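Local coordinates for StAR-related lipid transfer protein 13 (Homo sapiens, PDB 2PSO) that acts as a GTPase-activating protein for RhoA, and perhaps for Cdc42, and carries a lipid-binding START domain at its C-terminal end, at residues Y178-E181 and K187-L190; T144-P147 and C151-V154; S80-A85 and E181-G186. All coordinates share one frame; numbering follows the deposited sequence.

Interaction 1: Y178-E181 and K187-L190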
# COMPACT_ATOMS: atom_id res chain seq x y z
N TYR A 178 -7.32 1.20 0.64
CA TYR A 178 -7.38 2.35 -0.26
C TYR A 178 -8.59 3.16 0.13
O TYR A 178 -9.68 2.60 0.26
CB TYR A 178 -7.43 1.93 -1.74
CG TYR A 178 -6.14 1.31 -2.27
CD1 TYR A 178 -5.91 -0.07 -2.18
CD2 TYR A 178 -5.16 2.09 -2.85
CE1 TYR A 178 -4.74 -0.66 -2.64
CE2 TYR A 178 -3.97 1.51 -3.33
CZ TYR A 178 -3.78 0.13 -3.21
OH TYR A 178 -2.62 -0.45 -3.66
N LEU A 179 -8.38 4.45 0.38
CA LEU A 179 -9.47 5.40 0.59
C LEU A 179 -9.48 6.37 -0.57
O LEU A 179 -8.49 7.07 -0.81
CB LEU A 179 -9.32 6.16 1.91
CG LEU A 179 -8.93 5.34 3.15
CD1 LEU A 179 -8.83 6.21 4.38
CD2 LEU A 179 -9.93 4.23 3.39
N ILE A 180 -10.59 6.40 -1.30
CA ILE A 180 -10.72 7.28 -2.46
C ILE A 180 -11.85 8.24 -2.21
O ILE A 180 -12.97 7.81 -1.96
CB ILE A 180 -11.08 6.48 -3.70
CG1 ILE A 180 -10.35 5.13 -3.68
CG2 ILE A 180 -10.77 7.27 -4.95
CD1 ILE A 180 -10.09 4.58 -5.03
N GLU A 181 -11.56 9.53 -2.25
CA GLU A 181 -12.60 10.51 -1.96
C GLU A 181 -12.65 11.58 -3.03
O GLU A 181 -11.64 11.86 -3.67
CB GLU A 181 -12.38 11.11 -0.57
CG GLU A 181 -11.04 11.77 -0.40
CD GLU A 181 -10.72 12.07 1.05
OE1 GLU A 181 -11.66 12.06 1.87
OE2 GLU A 181 -9.53 12.31 1.35
N LYS A 187 -12.52 14.54 -10.06
CA LYS A 187 -11.18 14.12 -9.68
C LYS A 187 -11.24 13.43 -8.31
O LYS A 187 -12.25 13.49 -7.61
CB LYS A 187 -10.22 15.31 -9.63
CG LYS A 187 -9.82 15.85 -10.98
CD LYS A 187 -9.31 17.29 -10.85
CE LYS A 187 -9.67 18.12 -12.09
NZ LYS A 187 -9.48 19.60 -11.91
N SER A 188 -10.16 12.77 -7.93
CA SER A 188 -10.13 12.10 -6.64
C SER A 188 -8.83 12.28 -5.92
O SER A 188 -7.76 12.38 -6.54
CB SER A 188 -10.36 10.61 -6.82
OG SER A 188 -11.59 10.40 -7.47
N ARG A 189 -8.93 12.30 -4.59
CA ARG A 189 -7.77 12.15 -3.72
C ARG A 189 -7.67 10.64 -3.43
O ARG A 189 -8.58 10.05 -2.85
CB ARG A 189 -7.99 12.97 -2.43
CG ARG A 189 -6.94 12.81 -1.32
CD ARG A 189 -6.18 14.10 -1.01
NE ARG A 189 -5.02 14.33 -1.89
CZ ARG A 189 -3.75 14.35 -1.48
NH1 ARG A 189 -2.76 14.57 -2.36
NH2 ARG A 189 -3.46 14.16 -0.19
N LEU A 190 -6.58 10.01 -3.85
CA LEU A 190 -6.37 8.61 -3.54
C LEU A 190 -5.42 8.44 -2.37
O LEU A 190 -4.33 8.98 -2.38
CB LEU A 190 -5.78 7.91 -4.76
CG LEU A 190 -5.27 6.46 -4.59
CD1 LEU A 190 -6.32 5.57 -4.10
CD2 LEU A 190 -4.76 5.97 -5.92
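S188 sets its CB 3.8 Å from the CG2 methyl of I180, while its OG turns out of the pair and bonds to the carbonyl oxygen of A85. Its CA-H also leans on the E181 oxygen. At R189 the backbones are joined twice: R189 N gives to E181 O at 2.9 Å, and E181 N gives back to R189 O at 3.1 Å, the latter nearly straight at 168°. This is a hydrogen-bonded antiparallel pair in the hairpin of strands 169-182 and 188-196, part of the curved sheet of the START fold. Side by side on the same face of that sheet lie E181 and R189, E181 OE2 3.8 Å from R189 CG and E181 CG against R189 CB. The charges are not joined: E181 OE2 stays 5.9 Å from R189 NE, the arginine chain bending at chi2 and chi3 and leading off to touch S80. L190 and I180 form the next, non-hydrogen-bonded pair, L190 CD1 lying 4.0 Å from I180 CD1. Replacing I180 with an alanine would probably open a gap between S188 and L190 and take a contact from V90 of helix 87-96. The same L190 CD1 reaches the edge of the Y178 ring, near its plane, 3.9 Å from CD2. V218 and I221 of helix 209-223 also pack on L190, and from that helix E217 takes the hydrogen bond of Y178 OH.

Interaction 2: T144-P147 and C151-V154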
# COMPACT_ATOMS: atom_id res chain seq x y z
N THR A 144 -18.57 1.10 -2.44
CA THR A 144 -18.73 2.28 -3.29
C THR A 144 -19.87 3.21 -2.91
O THR A 144 -20.02 4.26 -3.52
CB THR A 144 -18.94 1.90 -4.75
OG1 THR A 144 -19.75 0.73 -4.80
CG2 THR A 144 -17.61 1.59 -5.42
N ASP A 145 -20.68 2.83 -1.91
CA ASP A 145 -21.81 3.66 -1.47
C ASP A 145 -21.65 4.27 -0.08
O ASP A 145 -22.60 4.31 0.71
CB ASP A 145 -23.14 2.89 -1.54
CG ASP A 145 -23.16 1.65 -0.63
OD1 ASP A 145 -22.15 1.36 0.06
OD2 ASP A 145 -24.21 0.96 -0.62
N LEU A 146 -20.45 4.75 0.22
CA LEU A 146 -20.17 5.37 1.51
C LEU A 146 -20.56 6.84 1.46
O LEU A 146 -20.70 7.40 0.38
CB LEU A 146 -18.69 5.22 1.83
CG LEU A 146 -18.29 3.84 2.36
CD1 LEU A 146 -16.82 3.80 2.69
CD2 LEU A 146 -19.13 3.48 3.57
N PRO A 147 -20.77 7.47 2.63
CA PRO A 147 -21.14 8.88 2.61
C PRO A 147 -20.11 9.76 1.89
O PRO A 147 -18.94 9.39 1.80
CB PRO A 147 -21.21 9.25 4.10
CG PRO A 147 -20.45 8.17 4.82
CD PRO A 147 -20.69 6.94 4.00
N CYS A 151 -15.08 5.94 -1.70
CA CYS A 151 -14.96 4.49 -1.92
C CYS A 151 -13.78 3.94 -1.17
O CYS A 151 -12.85 4.68 -0.87
CB CYS A 151 -14.77 4.16 -3.38
SG CYS A 151 -15.96 4.92 -4.42
N THR A 152 -13.81 2.64 -0.89
CA THR A 152 -12.75 2.00 -0.12
C THR A 152 -12.50 0.62 -0.63
O THR A 152 -13.44 -0.13 -0.93
CB THR A 152 -13.09 1.79 1.39
OG1 THR A 152 -14.26 0.95 1.54
CG2 THR A 152 -13.31 3.11 2.09
N LEU A 153 -11.24 0.26 -0.67
CA LEU A 153 -10.91 -1.13 -0.89
C LEU A 153 -10.02 -1.58 0.29
O LEU A 153 -9.05 -0.93 0.60
CB LEU A 153 -10.26 -1.30 -2.29
CG LEU A 153 -9.51 -2.62 -2.53
CD1 LEU A 153 -10.34 -3.89 -2.33
CD2 LEU A 153 -8.79 -2.63 -3.86
N VAL A 154 -10.35 -2.67 0.95
CA VAL A 154 -9.50 -3.13 2.05
C VAL A 154 -9.06 -4.60 1.92
O VAL A 154 -9.81 -5.49 1.44
CB VAL A 154 -10.14 -2.96 3.47
CG1 VAL A 154 -11.09 -1.74 3.57
CG2 VAL A 154 -10.83 -4.20 3.84
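T144 and C151 meet through a methyl and a sulphur: T144 CG2 lies 3.8 Å from C151 SG. They sit at the turn end of the beta hairpin formed by strands 134-143 and 151-157 in the START sheet, where the chain has left the first strand and the second is just beginning. Their CA atoms are 4.6 Å apart, the closest backbone pairing between the two segments, yet no backbone bond joins the two; C151 pairs instead with I180 on its other flank. T144 starts its side chain away from the strand, and only its methyl branch, beside the backbone N, swings back to the sulphur. Two residues on, L146 makes the other touch. Its side chain starts towards the strand and runs on extended, CD1 anti to CA (chi2 -178°), and it crosses T152 at about a right angle to put CD1 3.6 Å from T152 CG2. Because neighbouring residues of a strand alternate in direction, C151 and T152 offer opposite faces to the loop, so T144 packs at one face and L146 at the other.

What positions these partners lies one shell out. C151 is buried, with P87 at the start of helix 87-96 against its side chain. T152 pairs by backbone with K143, which its side chain also touches, and V154 pairs with T141, which carries the hairpin onward. L153 turns to the helix side, against L91 and V94. L146 and T152 both also touch a crystal neighbour. At T152 the hydroxyl is the more distant branch, with OG1 4.0 Å from L146 CD1.

Interaction 3: S80-A85 and E181-G186; sequences SVEVEA and EPCGSG
E82, near the end of strand 76-83, meets C183 of the turn between strands 169-182 and 188-196 at the surface. From E82 CB, itself not touching the turn, the chain runs out with CG anti to the backbone N (chi1 -170°), and this carries it over to the cysteine. CG makes the real contact, 3.8 Å from C183 SG. CD follows at 4.2 Å from the same SG, and the carboxylate passes on beyond it, OE1 coming no nearer than 4.3 Å. The sulphur thus lies alongside the outer half of the glutamate, and C183 starts its side chain towards strand 76-83.

The second touch is backbone on backbone. The chain leaves that strand through an inverse gamma turn centred on E84, closed by a weak bond from A85 N to V83 O, and this lays A85 next to G186, whose oxygen is 3.3 Å from A85 C. G184 and G186 both have positive phi, which favours glycine, and they let residues 183-187 curl from strand 169-182 into strand 188-196. Close by, backbone bonds join V83 to S188, so the turn lies beside that pairing. Between the turn and residues 80-85 the contact is van der Waals: thiol against methylene and carbonyl against backbone, which implies a light touch, with the sheet's own ladder carrying the directional bonds.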
# COMPACT_ATOMS: atom_id res chain seq x y z
N SER A 80 -0.28 9.41 -0.69
CA SER A 80 -1.38 10.10 -1.40
C SER A 80 -1.05 10.63 -2.79
O SER A 80 0.12 10.82 -3.14
CB SER A 80 -1.84 11.28 -0.59
OG SER A 80 -2.74 10.83 0.37
N VAL A 81 -2.10 10.85 -3.58
CA VAL A 81 -2.03 11.58 -4.84
C VAL A 81 -3.39 12.13 -5.16
O VAL A 81 -4.40 11.69 -4.60
CB VAL A 81 -1.70 10.69 -6.03
CG1 VAL A 81 -0.20 10.54 -6.24
CG2 VAL A 81 -2.39 9.38 -5.88
N GLU A 82 -3.40 13.12 -6.05
CA GLU A 82 -4.63 13.58 -6.66
C GLU A 82 -4.72 12.89 -8.03
O GLU A 82 -3.77 12.94 -8.81
CB GLU A 82 -4.63 15.11 -6.78
CG GLU A 82 -5.99 15.69 -7.19
CD GLU A 82 -5.98 17.21 -7.46
OE1 GLU A 82 -5.66 17.98 -6.53
OE2 GLU A 82 -6.32 17.62 -8.60
N VAL A 83 -5.82 12.22 -8.31
CA VAL A 83 -5.93 11.56 -9.61
C VAL A 83 -7.09 12.09 -10.43
O VAL A 83 -8.18 12.33 -9.89
CB VAL A 83 -5.96 10.01 -9.50
CG1 VAL A 83 -6.48 9.59 -8.16
CG2 VAL A 83 -6.77 9.39 -10.62
N GLU A 84 -6.83 12.29 -11.73
CA GLU A 84 -7.80 12.84 -12.69
C GLU A 84 -8.89 11.85 -13.13
O GLU A 84 -8.98 11.53 -14.31
CB GLU A 84 -7.07 13.34 -13.95
CG GLU A 84 -6.07 14.48 -13.70
CD GLU A 84 -6.73 15.74 -13.17
OE1 GLU A 84 -7.57 16.33 -13.90
OE2 GLU A 84 -6.41 16.14 -12.02
N ALA A 85 -9.70 11.40 -12.19
CA ALA A 85 -10.80 10.50 -12.46
C ALA A 85 -11.67 10.44 -11.20
O ALA A 85 -11.16 10.54 -10.09
CB ALA A 85 -10.28 9.11 -12.82
N GLU A 181 -11.56 9.53 -2.25
CA GLU A 181 -12.60 10.51 -1.96
C GLU A 181 -12.65 11.58 -3.03
O GLU A 181 -11.64 11.86 -3.67
CB GLU A 181 -12.38 11.11 -0.57
CG GLU A 181 -11.04 11.77 -0.40
CD GLU A 181 -10.72 12.07 1.05
OE1 GLU A 181 -11.66 12.06 1.87
OE2 GLU A 181 -9.53 12.31 1.35
N PRO A 182 -13.84 12.16 -3.25
CA PRO A 182 -13.99 13.17 -4.29
C PRO A 182 -13.33 14.46 -3.88
O PRO A 182 -13.59 14.96 -2.80
CB PRO A 182 -15.51 13.40 -4.37
CG PRO A 182 -16.13 12.37 -3.53
CD PRO A 182 -15.11 11.93 -2.54
N CYS A 183 -12.47 14.97 -4.74
CA CYS A 183 -12.01 16.34 -4.62
C CYS A 183 -12.08 16.95 -6.03
O CYS A 183 -11.69 16.31 -7.00
CB CYS A 183 -10.60 16.40 -4.01
SG CYS A 183 -9.21 16.01 -5.12
N GLY A 184 -12.63 18.15 -6.14
CA GLY A 184 -12.75 18.83 -7.43
C GLY A 184 -13.79 18.21 -8.37
O GLY A 184 -14.53 17.30 -7.98
N SER A 185 -13.83 18.71 -9.61
CA SER A 185 -14.79 18.25 -10.62
C SER A 185 -14.31 16.98 -11.29
O SER A 185 -13.41 17.02 -12.14
CB SER A 185 -15.02 19.33 -11.69
OG SER A 185 -15.53 20.52 -11.14
N GLY A 186 -14.91 15.86 -10.91
CA GLY A 186 -14.53 14.53 -11.43
C GLY A 186 -13.08 14.15 -11.21
O GLY A 186 -12.45 13.53 -12.07

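All three contacts belong to one sheet of the START domain. Interactions 1 and 3, centres 6 Å apart, share E181, and a probable bond from V83 N to S188 O (2.6 Å) ties strand 76-83 to the hairpin. On its other flank, interaction 1 is bonded to interaction 2, its centre about 10 Å away, through Y178 N to L153 O (2.7 Å) and C151 N to I180 O (2.8 Å). Interactions 2 and 3 stay about 5 Å apart at their nearest atoms. Strands 151-157, 169-182, 188-196 and 76-83 thus run in order across the sheet, with helix 87-96 packing against all three sites; helix 209-223, over L190, probably covers the lipid pocket.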